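Local coordinates for 70 kDa protein (Xanthomonas sp., PDB 4B2N) that cleaves natural rubber oxidatively as an extracellular dioxygenase carrying two covalently bound c-type hemes, and is probably related to the bacterial diheme cytochrome c peroxidases, at residues E103-M111 with F317-D325; N163-I174 with W183-A193. All blocks are in the same frame, centred on the assembly; numbering follows the deposited sequence.

Contact 1: E103-M111 with F317-D325; sequences EERQFFQPM and FGVANIFRD. With HEC (heme c), chain C.
Phe-317 and Phe-108 sit side by side at the heme c pocket, where the end of helix 312-319 meets the loop after helix 88-104. Their rings lie obliquely, planes at 34°, with Phe-317 CD1 3.4 Å from Phe-108 CE2. The CD2-CE2 side of the Phe-317 ring comes to the porphyrin, with CE2 3.4 Å from C1C of the heme. Phe-317 O is joined to Gln-109 N by one water. Gly-318 brings the chains close, its CA 3.7 Å from Phe-107 O. Asn-321 does two jobs. Its OD1 accepts from Phe-323 N in an Asx turn, and its ND2 donates almost straight (173°) to Phe-107 O, from above that carbonyl plane. Ile-322 N donates to Gln-109 OE1 at 2.8 Å. The Gln-109 chain bends at chi2 (60°) and also turns NE2 to Pro-110 O. The Phe-323 ring crosses this amide and meets Pro-110 CD at its edge. The extended Arg-324 chain carries its guanidinium back to 103-111, while its NE pairs with Asp-179. NH2 donates to Gln-106 O at 3.0 Å. NH1 lies in the carbonyl plane of Phe-107, on a lone pair of O, at 2.9 Å.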
loop_
_atom_site.group_PDB
_atom_site.type_symbol
_atom_site.label_atom_id
_atom_site.label_comp_id
_atom_site.label_asym_id
_atom_site.label_seq_id
_atom_site.Cartn_x
_atom_site.Cartn_y
_atom_site.Cartn_z
ATOM N N GLU A 103 2.158 -12.543 10.623
ATOM C CA GLU A 103 2.450 -13.895 10.199
ATOM C C GLU A 103 1.286 -14.823 10.576
ATOM O O GLU A 103 0.990 -15.787 9.829
ATOM C CB GLU A 103 3.742 -14.393 10.865
ATOM C CG GLU A 103 5.025 -13.870 10.193
ATOM C CD GLU A 103 6.259 -14.364 10.900
ATOM O OE1 GLU A 103 6.145 -15.401 11.642
ATOM O OE2 GLU A 103 7.339 -13.708 10.728
ATOM N N GLU A 104 0.654 -14.576 11.729
ATOM C CA GLU A 104 -0.307 -15.531 12.233
ATOM C C GLU A 104 -1.711 -15.103 12.553
ATOM O O GLU A 104 -2.539 -15.954 12.996
ATOM C CB GLU A 104 0.170 -16.389 13.399
ATOM C CG GLU A 104 1.152 -15.872 14.375
ATOM C CD GLU A 104 1.444 -16.914 15.471
ATOM O OE1 GLU A 104 0.645 -17.082 16.427
ATOM O OE2 GLU A 104 2.511 -17.510 15.363
ATOM N N ARG A 105 -2.023 -13.827 12.375
ATOM C CA ARG A 105 -3.402 -13.423 12.767
ATOM C C ARG A 105 -4.272 -13.295 11.533
ATOM O O ARG A 105 -3.886 -12.636 10.570
ATOM C CB ARG A 105 -3.330 -12.089 13.569
ATOM C CG ARG A 105 -2.873 -12.381 14.987
ATOM C CD ARG A 105 -4.085 -12.848 15.822
ATOM N NE ARG A 105 -4.970 -11.711 16.144
ATOM C CZ ARG A 105 -6.255 -11.599 15.832
ATOM N NH1 ARG A 105 -6.876 -12.563 15.151
ATOM N NH2 ARG A 105 -6.960 -10.521 16.203
ATOM N N GLN A 106 -5.461 -13.889 11.559
ATOM C CA GLN A 106 -6.400 -13.672 10.453
ATOM C C GLN A 106 -7.219 -12.380 10.672
ATOM O O GLN A 106 -8.234 -12.361 11.363
ATOM C CB GLN A 106 -7.332 -14.851 10.262
ATOM C CG GLN A 106 -8.091 -14.713 8.918
ATOM C CD GLN A 106 -8.471 -16.054 8.373
ATOM O OE1 GLN A 106 -8.082 -16.442 7.242
ATOM N NE2 GLN A 106 -9.188 -16.798 9.175
ATOM N N PHE A 107 -6.748 -11.304 10.098
ATOM C CA PHE A 107 -7.400 -10.010 10.169
ATOM C C PHE A 107 -8.352 -9.858 8.986
ATOM O O PHE A 107 -9.541 -9.556 9.169
ATOM C CB PHE A 107 -6.328 -8.923 10.037
ATOM C CG PHE A 107 -5.441 -8.828 11.245
ATOM C CD1 PHE A 107 -6.003 -8.606 12.530
ATOM C CD2 PHE A 107 -4.069 -8.983 11.120
ATOM C CE1 PHE A 107 -5.206 -8.561 13.682
ATOM C CE2 PHE A 107 -3.247 -8.895 12.270
ATOM C CZ PHE A 107 -3.837 -8.703 13.539
ATOM N N PHE A 108 -7.788 -10.051 7.794
ATOM C CA PHE A 108 -8.466 -9.841 6.486
ATOM C C PHE A 108 -9.562 -10.878 6.315
ATOM O O PHE A 108 -9.438 -12.038 6.739
ATOM C CB PHE A 108 -7.381 -9.914 5.401
ATOM C CG PHE A 108 -7.869 -9.742 3.975
ATOM C CD1 PHE A 108 -8.520 -10.806 3.282
ATOM C CD2 PHE A 108 -7.675 -8.564 3.308
ATOM C CE1 PHE A 108 -8.988 -10.654 1.950
ATOM C CE2 PHE A 108 -8.090 -8.432 1.967
ATOM C CZ PHE A 108 -8.726 -9.473 1.297
ATOM N N GLN A 109 -10.704 -10.430 5.818
ATOM C CA GLN A 109 -11.849 -11.274 5.471
ATOM C C GLN A 109 -11.524 -12.684 4.950
ATOM O O GLN A 109 -10.990 -12.789 3.891
ATOM C CB GLN A 109 -12.665 -10.504 4.389
ATOM C CG GLN A 109 -13.928 -11.271 3.987
ATOM C CD GLN A 109 -14.827 -11.490 5.144
ATOM O OE1 GLN A 109 -15.295 -10.508 5.790
ATOM N NE2 GLN A 109 -15.168 -12.743 5.399
ATOM N N PRO A 110 -11.944 -13.768 5.658
ATOM C CA PRO A 110 -11.706 -15.110 5.107
ATOM C C PRO A 110 -12.441 -15.300 3.793
ATOM O O PRO A 110 -13.574 -14.807 3.647
ATOM C CB PRO A 110 -12.340 -16.028 6.153
ATOM C CG PRO A 110 -12.092 -15.318 7.454
ATOM C CD PRO A 110 -12.276 -13.833 7.098
ATOM N N MET A 111 -11.872 -16.086 2.881
ATOM C CA MET A 111 -12.483 -16.263 1.553
ATOM C C MET A 111 -12.969 -17.673 1.299
ATOM O O MET A 111 -13.882 -17.841 0.524
ATOM C CB MET A 111 -11.568 -15.817 0.411
ATOM C CG MET A 111 -11.180 -14.381 0.553
ATOM S SD MET A 111 -9.930 -13.825 -0.651
ATOM C CE MET A 111 -8.814 -15.212 -0.611
ATOM N N PHE A 317 -8.613 -3.287 6.668
ATOM C CA PHE A 317 -9.018 -4.666 6.239
ATOM C C PHE A 317 -9.430 -5.526 7.411
ATOM O O PHE A 317 -10.163 -6.538 7.259
ATOM C CB PHE A 317 -7.888 -5.333 5.455
ATOM C CG PHE A 317 -7.847 -4.908 4.016
ATOM C CD1 PHE A 317 -8.828 -5.322 3.124
ATOM C CD2 PHE A 317 -6.835 -4.062 3.568
ATOM C CE1 PHE A 317 -8.768 -4.918 1.760
ATOM C CE2 PHE A 317 -6.759 -3.673 2.234
ATOM C CZ PHE A 317 -7.731 -4.086 1.335
ATOM N N GLY A 318 -8.962 -5.163 8.592
ATOM C CA GLY A 318 -9.383 -5.957 9.762
ATOM C C GLY A 318 -10.766 -5.569 10.221
ATOM O O GLY A 318 -11.550 -6.383 10.674
ATOM N N VAL A 319 -11.054 -4.280 10.137
ATOM C CA VAL A 319 -12.375 -3.720 10.481
ATOM C C VAL A 319 -13.347 -4.255 9.457
ATOM O O VAL A 319 -14.482 -4.623 9.802
ATOM C CB VAL A 319 -12.373 -2.149 10.401
ATOM C CG1 VAL A 319 -13.801 -1.614 10.493
ATOM C CG2 VAL A 319 -11.489 -1.569 11.485
ATOM N N ALA A 320 -12.938 -4.304 8.183
ATOM C CA ALA A 320 -13.950 -4.642 7.162
ATOM C C ALA A 320 -14.287 -6.100 7.140
ATOM O O ALA A 320 -15.114 -6.501 6.391
ATOM C CB ALA A 320 -13.538 -4.187 5.752
ATOM N N ASN A 321 -13.779 -6.871 8.064
ATOM C CA ASN A 321 -14.119 -8.285 8.154
ATOM C C ASN A 321 -15.535 -8.473 8.703
ATOM O O ASN A 321 -15.873 -7.930 9.725
ATOM C CB ASN A 321 -13.099 -8.922 9.118
ATOM C CG ASN A 321 -13.310 -10.408 9.324
ATOM O OD1 ASN A 321 -14.419 -10.900 9.419
ATOM N ND2 ASN A 321 -12.206 -11.138 9.342
ATOM N N ILE A 322 -16.349 -9.287 8.030
ATOM C CA ILE A 322 -17.772 -9.319 8.258
ATOM C C ILE A 322 -18.108 -10.163 9.449
ATOM O O ILE A 322 -19.246 -10.125 9.983
ATOM C CB ILE A 322 -18.489 -9.802 6.956
ATOM C CG1 ILE A 322 -19.502 -8.779 6.586
ATOM C CG2 ILE A 322 -18.889 -11.285 6.960
ATOM C CD1 ILE A 322 -18.800 -7.493 6.197
ATOM N N PHE A 323 -17.121 -10.929 9.884
ATOM C CA PHE A 323 -17.371 -11.823 11.004
ATOM C C PHE A 323 -17.159 -11.166 12.379
ATOM O O PHE A 323 -17.555 -11.733 13.377
ATOM C CB PHE A 323 -16.517 -13.082 10.835
ATOM C CG PHE A 323 -16.850 -13.891 9.597
ATOM C CD1 PHE A 323 -18.179 -14.299 9.337
ATOM C CD2 PHE A 323 -15.828 -14.294 8.717
ATOM C CE1 PHE A 323 -18.491 -15.063 8.226
ATOM C CE2 PHE A 323 -16.136 -15.104 7.590
ATOM C CZ PHE A 323 -17.469 -15.463 7.343
ATOM N N ARG A 324 -16.528 -9.982 12.456
ATOM C CA ARG A 324 -16.256 -9.359 13.772
ATOM C C ARG A 324 -17.446 -8.555 14.193
ATOM O O ARG A 324 -18.183 -8.137 13.326
ATOM C CB ARG A 324 -15.107 -8.361 13.660
ATOM C CG ARG A 324 -13.807 -9.015 13.270
ATOM C CD ARG A 324 -12.616 -8.248 13.792
ATOM N NE ARG A 324 -11.535 -9.232 13.835
ATOM C CZ ARG A 324 -10.772 -9.538 12.817
ATOM N NH1 ARG A 324 -10.876 -8.883 11.621
ATOM N NH2 ARG A 324 -9.875 -10.503 12.999
ATOM N N ASP A 325 -17.644 -8.314 15.502
ATOM C CA ASP A 325 -18.630 -7.331 15.928
ATOM C C ASP A 325 -17.946 -5.948 16.144
ATOM O O ASP A 325 -16.731 -5.836 15.963
ATOM C CB ASP A 325 -19.470 -7.815 17.131
ATOM C CG ASP A 325 -18.669 -7.874 18.406
ATOM O OD1 ASP A 325 -17.427 -7.628 18.436
ATOM O OD2 ASP A 325 -19.300 -8.147 19.439
HETATM FE FE HEC C . -2.161 -1.845 2.755
HETATM C CHA HEC C . -1.458 1.508 2.096
HETATM C CHB HEC C . -0.981 -1.456 6.043
HETATM C CHC HEC C . -3.477 -4.966 3.725
HETATM C CHD HEC C . -2.732 -2.448 -0.506
HETATM N NA HEC C . -1.451 -0.384 3.827
HETATM C C1A HEC C . -1.061 0.907 3.360
HETATM C C2A HEC C . -0.266 1.654 4.323
HETATM C C3A HEC C . -0.115 0.837 5.480
HETATM C C4A HEC C . -0.824 -0.400 5.132
HETATM C CMA HEC C . 0.680 1.152 6.732
HETATM C CAA HEC C . 0.340 3.075 4.193
HETATM C CBA HEC C . 1.614 2.918 3.360
HETATM C CGA HEC C . 2.233 4.253 2.989
HETATM O O1A HEC C . 1.529 5.225 2.544
HETATM O O2A HEC C . 3.464 4.268 3.078
HETATM N NB HEC C . -2.294 -2.882 4.513
HETATM C C1B HEC C . -1.703 -2.651 5.691
HETATM C C2B HEC C . -1.937 -3.643 6.730
HETATM C C3B HEC C . -2.675 -4.647 6.066
HETATM C C4B HEC C . -2.786 -4.135 4.705
HETATM C CMB HEC C . -1.439 -3.478 8.110
HETATM C CAB HEC C . -3.281 -5.916 6.604
HETATM C CBB HEC C . -4.281 -5.726 7.596
HETATM N NC HEC C . -2.936 -3.447 1.881
HETATM C C1C HEC C . -3.470 -4.646 2.318
HETATM C C2C HEC C . -3.894 -5.544 1.215
HETATM C C3C HEC C . -3.686 -4.750 -0.016
HETATM C C4C HEC C . -3.114 -3.484 0.436
HETATM C CMC HEC C . -4.495 -6.929 1.432
HETATM C CAC HEC C . -3.985 -5.119 -1.437
HETATM C CBC HEC C . -5.180 -5.798 -1.695
HETATM N ND HEC C . -2.118 -0.651 1.106
HETATM C C1D HEC C . -2.386 -1.078 -0.127
HETATM C C2D HEC C . -2.265 -0.066 -1.126
HETATM C C3D HEC C . -1.907 1.086 -0.359
HETATM C C4D HEC C . -1.864 0.619 1.022
HETATM C CMD HEC C . -2.443 -0.112 -2.600
HETATM C CAD HEC C . -1.780 2.458 -0.923
HETATM C CBD HEC C . -3.309 2.843 -0.995
HETATM C CGD HEC C . -3.457 4.189 -1.666
HETATM O O1D HEC C . -3.837 4.270 -2.862
HETATM O O2D HEC C . -3.080 5.198 -0.981
HETATM O O HOH W 1 -11.131 -7.903 5.182
#

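Contact 2: N163-I174 with W183-A193. With HEC (heme c), chain C.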
loop_
_atom_site.group_PDB
_atom_site.type_symbol
_atom_site.label_atom_id
_atom_site.label_comp_id
_atom_site.label_asym_id
_atom_site.label_seq_id
_atom_site.Cartn_x
_atom_site.Cartn_y
_atom_site.Cartn_z
ATOM N N ASN A 163 -1.112 -27.862 15.304
ATOM C CA ASN A 163 -0.375 -26.539 15.145
ATOM C C ASN A 163 -0.628 -25.791 13.829
ATOM O O ASN A 163 0.315 -25.267 13.190
ATOM C CB ASN A 163 1.107 -26.688 15.321
ATOM C CG ASN A 163 1.448 -27.221 16.666
ATOM O OD1 ASN A 163 1.953 -28.315 16.757
ATOM N ND2 ASN A 163 1.133 -26.467 17.729
ATOM N N GLY A 164 -1.904 -25.810 13.406
ATOM C CA GLY A 164 -2.296 -25.127 12.204
ATOM C C GLY A 164 -2.505 -26.036 11.014
ATOM O O GLY A 164 -3.113 -25.652 10.047
ATOM N N GLY A 165 -1.985 -27.246 11.083
ATOM C CA GLY A 165 -2.123 -28.185 9.977
ATOM C C GLY A 165 -0.764 -28.470 9.372
ATOM O O GLY A 165 0.203 -27.767 9.665
ATOM N N SER A 166 -0.684 -29.511 8.527
ATOM C CA SER A 166 0.549 -29.798 7.817
ATOM C C SER A 166 0.648 -29.229 6.404
ATOM O O SER A 166 1.721 -29.310 5.796
ATOM C CB SER A 166 0.786 -31.300 7.829
ATOM O OG SER A 166 -0.198 -31.883 7.021
ATOM N N GLY A 167 -0.379 -28.524 5.896
ATOM C CA GLY A 167 -0.249 -27.839 4.610
ATOM C C GLY A 167 0.481 -26.488 4.826
ATOM O O GLY A 167 0.561 -26.018 5.956
ATOM N N GLN A 168 1.071 -25.938 3.755
ATOM C CA GLN A 168 1.743 -24.666 3.770
ATOM C C GLN A 168 1.095 -23.776 2.716
ATOM O O GLN A 168 0.906 -24.200 1.546
ATOM C CB GLN A 168 3.272 -24.868 3.448
ATOM C CG GLN A 168 4.083 -23.581 3.143
ATOM C CD GLN A 168 4.525 -22.898 4.436
ATOM O OE1 GLN A 168 4.111 -23.308 5.564
ATOM N NE2 GLN A 168 5.234 -21.759 4.288
ATOM N N LEU A 169 0.929 -22.499 3.081
ATOM C CA LEU A 169 0.406 -21.507 2.203
ATOM C C LEU A 169 1.500 -20.573 1.741
ATOM O O LEU A 169 2.451 -20.348 2.486
ATOM C CB LEU A 169 -0.647 -20.605 2.931
ATOM C CG LEU A 169 -1.851 -21.352 3.535
ATOM C CD1 LEU A 169 -2.466 -20.491 4.647
ATOM C CD2 LEU A 169 -2.813 -21.689 2.389
ATOM N N PRO A 170 1.365 -20.006 0.521
ATOM C CA PRO A 170 2.341 -18.973 0.122
ATOM C C PRO A 170 2.236 -17.719 0.945
ATOM O O PRO A 170 1.167 -17.442 1.553
ATOM C CB PRO A 170 1.880 -18.571 -1.293
ATOM C CG PRO A 170 1.119 -19.707 -1.805
ATOM C CD PRO A 170 0.415 -20.296 -0.570
ATOM N N LEU A 171 3.286 -16.886 0.935
ATOM C CA LEU A 171 3.252 -15.596 1.557
ATOM C C LEU A 171 2.114 -14.851 0.939
ATOM O O LEU A 171 2.001 -14.825 -0.287
ATOM C CB LEU A 171 4.523 -14.852 1.191
ATOM C CG LEU A 171 4.668 -13.450 1.740
ATOM C CD1 LEU A 171 4.630 -13.355 3.275
ATOM C CD2 LEU A 171 5.946 -12.869 1.084
ATOM N N GLY A 172 1.260 -14.231 1.719
ATOM C CA GLY A 172 0.135 -13.547 1.016
ATOM C C GLY A 172 -1.211 -14.176 1.223
ATOM O O GLY A 172 -2.244 -13.529 1.033
ATOM N N LEU A 173 -1.207 -15.449 1.568
ATOM C CA LEU A 173 -2.460 -16.088 2.016
ATOM C C LEU A 173 -2.193 -16.454 3.457
ATOM O O LEU A 173 -1.016 -16.632 3.881
ATOM C CB LEU A 173 -2.819 -17.394 1.276
ATOM C CG LEU A 173 -3.135 -17.225 -0.233
ATOM C CD1 LEU A 173 -3.360 -18.545 -0.978
ATOM C CD2 LEU A 173 -4.290 -16.233 -0.507
ATOM N N ILE A 174 -3.306 -16.635 4.198
ATOM C CA ILE A 174 -3.175 -16.986 5.587
ATOM C C ILE A 174 -4.371 -17.799 6.038
ATOM O O ILE A 174 -5.506 -17.561 5.604
ATOM C CB ILE A 174 -2.953 -15.690 6.482
ATOM C CG1 ILE A 174 -2.444 -16.079 7.880
ATOM C CG2 ILE A 174 -4.254 -14.827 6.543
ATOM C CD1 ILE A 174 -2.115 -14.895 8.824
ATOM N N TRP A 183 -6.663 -21.436 15.644
ATOM C CA TRP A 183 -6.495 -21.600 14.197
ATOM C C TRP A 183 -7.865 -21.650 13.559
ATOM O O TRP A 183 -8.738 -22.410 13.989
ATOM C CB TRP A 183 -5.742 -22.892 13.841
ATOM C CG TRP A 183 -4.290 -22.840 14.279
ATOM C CD1 TRP A 183 -3.743 -23.471 15.381
ATOM C CD2 TRP A 183 -3.183 -22.130 13.654
ATOM N NE1 TRP A 183 -2.415 -23.218 15.489
ATOM C CE2 TRP A 183 -1.999 -22.452 14.464
ATOM C CE3 TRP A 183 -3.041 -21.309 12.528
ATOM C CZ2 TRP A 183 -0.752 -21.976 14.163
ATOM C CZ3 TRP A 183 -1.764 -20.794 12.237
ATOM C CH2 TRP A 183 -0.631 -21.120 13.059
ATOM N N THR A 184 -8.045 -20.919 12.475
ATOM C CA THR A 184 -9.429 -20.654 11.983
ATOM C C THR A 184 -9.970 -21.731 11.059
ATOM O O THR A 184 -11.184 -21.838 10.881
ATOM C CB THR A 184 -9.398 -19.356 11.240
ATOM O OG1 THR A 184 -8.625 -19.504 10.020
ATOM C CG2 THR A 184 -8.713 -18.373 12.148
ATOM N N GLY A 185 -9.082 -22.461 10.391
ATOM C CA GLY A 185 -9.603 -23.396 9.354
ATOM C C GLY A 185 -10.146 -22.713 8.103
ATOM O O GLY A 185 -10.758 -23.372 7.251
ATOM N N LEU A 186 -9.856 -21.406 7.928
ATOM C CA LEU A 186 -10.365 -20.614 6.801
ATOM C C LEU A 186 -9.176 -19.903 6.211
ATOM O O LEU A 186 -8.334 -19.408 6.957
ATOM C CB LEU A 186 -11.316 -19.477 7.267
ATOM C CG LEU A 186 -12.466 -20.010 8.126
ATOM C CD1 LEU A 186 -13.345 -18.873 8.675
ATOM C CD2 LEU A 186 -13.311 -20.969 7.264
ATOM N N ILE A 187 -9.182 -19.762 4.892
ATOM C CA ILE A 187 -8.086 -19.081 4.155
ATOM C C ILE A 187 -8.494 -17.719 3.600
ATOM O O ILE A 187 -9.552 -17.634 3.031
ATOM C CB ILE A 187 -7.679 -19.977 2.942
ATOM C CG1 ILE A 187 -7.530 -21.434 3.354
ATOM C CG2 ILE A 187 -6.408 -19.508 2.278
ATOM C CD1 ILE A 187 -6.515 -21.721 4.500
ATOM N N GLY A 188 -7.682 -16.657 3.745
ATOM C CA GLY A 188 -7.944 -15.401 3.046
ATOM C C GLY A 188 -6.630 -14.862 2.676
ATOM O O GLY A 188 -5.618 -15.547 2.851
ATOM N N ALA A 189 -6.656 -13.688 2.090
ATOM C CA ALA A 189 -5.403 -12.984 1.857
ATOM C C ALA A 189 -4.829 -12.484 3.204
ATOM O O ALA A 189 -5.540 -12.361 4.231
ATOM C CB ALA A 189 -5.666 -11.798 0.928
ATOM N N SER A 190 -3.523 -12.173 3.214
ATOM C CA SER A 190 -2.972 -11.388 4.306
ATOM C C SER A 190 -2.466 -10.066 3.767
ATOM O O SER A 190 -2.462 -9.871 2.545
ATOM C CB SER A 190 -1.764 -12.055 4.981
ATOM O OG SER A 190 -0.741 -12.234 4.012
ATOM N N CYS A 191 -2.082 -9.194 4.702
ATOM C CA CYS A 191 -1.483 -7.880 4.304
ATOM C C CYS A 191 -0.369 -8.124 3.335
ATOM O O CYS A 191 -0.137 -7.309 2.405
ATOM C CB CYS A 191 -0.911 -7.172 5.532
ATOM S SG CYS A 191 -1.987 -7.069 6.972
ATOM N N SER A 192 0.395 -9.206 3.550
ATOM C CA SER A 192 1.537 -9.489 2.672
ATOM C C SER A 192 1.204 -9.758 1.183
ATOM O O SER A 192 2.115 -9.724 0.365
ATOM C CB SER A 192 2.350 -10.641 3.239
ATOM O OG SER A 192 2.858 -10.252 4.484
ATOM N N ALA A 193 -0.050 -10.083 0.850
ATOM C CA ALA A 193 -0.453 -10.326 -0.574
ATOM C C ALA A 193 -0.032 -9.098 -1.399
ATOM O O ALA A 193 0.495 -9.235 -2.508
ATOM C CB ALA A 193 -1.987 -10.601 -0.709
HETATM FE FE HEC C . -2.161 -1.845 2.755
HETATM C CHA HEC C . -1.458 1.508 2.096
HETATM C CHB HEC C . -0.981 -1.456 6.043
HETATM C CHC HEC C . -3.477 -4.966 3.725
HETATM C CHD HEC C . -2.732 -2.448 -0.506
HETATM N NA HEC C . -1.451 -0.384 3.827
HETATM C C1A HEC C . -1.061 0.907 3.360
HETATM C C2A HEC C . -0.266 1.654 4.323
HETATM C C3A HEC C . -0.115 0.837 5.480
HETATM C C4A HEC C . -0.824 -0.400 5.132
HETATM C CMA HEC C . 0.680 1.152 6.732
HETATM C CAA HEC C . 0.340 3.075 4.193
HETATM C CBA HEC C . 1.614 2.918 3.360
HETATM C CGA HEC C . 2.233 4.253 2.989
HETATM O O1A HEC C . 1.529 5.225 2.544
HETATM O O2A HEC C . 3.464 4.268 3.078
HETATM N NB HEC C . -2.294 -2.882 4.513
HETATM C C1B HEC C . -1.703 -2.651 5.691
HETATM C C2B HEC C . -1.937 -3.643 6.730
HETATM C C3B HEC C . -2.675 -4.647 6.066
HETATM C C4B HEC C . -2.786 -4.135 4.705
HETATM C CMB HEC C . -1.439 -3.478 8.110
HETATM C CAB HEC C . -3.281 -5.916 6.604
HETATM C CBB HEC C . -4.281 -5.726 7.596
HETATM N NC HEC C . -2.936 -3.447 1.881
HETATM C C1C HEC C . -3.470 -4.646 2.318
HETATM C C2C HEC C . -3.894 -5.544 1.215
HETATM C C3C HEC C . -3.686 -4.750 -0.016
HETATM C C4C HEC C . -3.114 -3.484 0.436
HETATM C CMC HEC C . -4.495 -6.929 1.432
HETATM C CAC HEC C . -3.985 -5.119 -1.437
HETATM C CBC HEC C . -5.180 -5.798 -1.695
HETATM N ND HEC C . -2.118 -0.651 1.106
HETATM C C1D HEC C . -2.386 -1.078 -0.127
HETATM C C2D HEC C . -2.265 -0.066 -1.126
HETATM C C3D HEC C . -1.907 1.086 -0.359
HETATM C C4D HEC C . -1.864 0.619 1.022
HETATM C CMD HEC C . -2.443 -0.112 -2.600
HETATM C CAD HEC C . -1.780 2.458 -0.923
HETATM C CBD HEC C . -3.309 2.843 -0.995
HETATM C CGD HEC C . -3.457 4.189 -1.666
HETATM O O1D HEC C . -3.837 4.270 -2.862
HETATM O O2D HEC C . -3.080 5.198 -0.981
HETATM O O HOH W 2 1.055 -14.280 4.420
#
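Trp-183 lays one face of its indole on the backbone of Gly-164. Gly-164 CA stands over the five-membered ring, 3.5 Å from its centroid and 12° off the normal, a CH-pi contact. Asn-163 C also comes close, 3.5 Å from Trp-183 NE1. Gly-164 has no side chain, which lets the indole come this close.

Farther along, Ile-174 and Ser-190 meet through Ile-174 CG2 and Ser-190 CB. Ile-174 CG1 is anti to the backbone N (chi1 -165°), and CG2 faces 183-193, 3.6 Å from Ala-189 O and 4.0 Å from Ser-190 CB. The Ser-190 hydroxyl turns to Gly-172, with OG 3.4 Å from Gly-172 CA. A water joins OG to Gly-172 N and Leu-173 O. OG also accepts a weak capping bond from Ser-192 N. Leu-171 reaches across with CD1, 3.5 Å from Ser-192 CB, while Ser-192 OG is hydrogen-bonded to Asp-196. Near the middle, Leu-169 CD2 and Leu-173 CB both approach Ile-187 CG2, and Tyr-117 touches all three side chains.

The backbones pair antiparallel. Ile-174 and Gly-188 exchange two hydrogen bonds, and Ser-190 N donates to Gly-172 O at 2.9 Å. Cys-191 SG is bonded to CAB of the heme at 1.8 Å. This is a beta hairpin running directly into the CXXCH heme-binding motif of c-type cytochromes, completed by Cys-194 and the axial ligand His-195.

Contacts 1 and 2 serve the same heme c, and their centres lie about 12 Å apart. Contact 1 supplies Phe-108 and Phe-317 to its pocket. Contact 2 supplies Ser-190 and the covalent anchor Cys-191. The side chain of Phe-107 is about 5 Å from that of Cys-191, and that of Phe-317 about 6 Å from that of Cys-194. The two contacts also join directly. Met-111 N probably donates to Ile-187 O at 2.8 Å. Strand 112-113 follows directly after 103-111 and pairs with strand 186-189 in the same antiparallel sheet. Phe-108 touches Ala-189 of that strand. In sequence, both segments of contact 2 fall between those of contact 1.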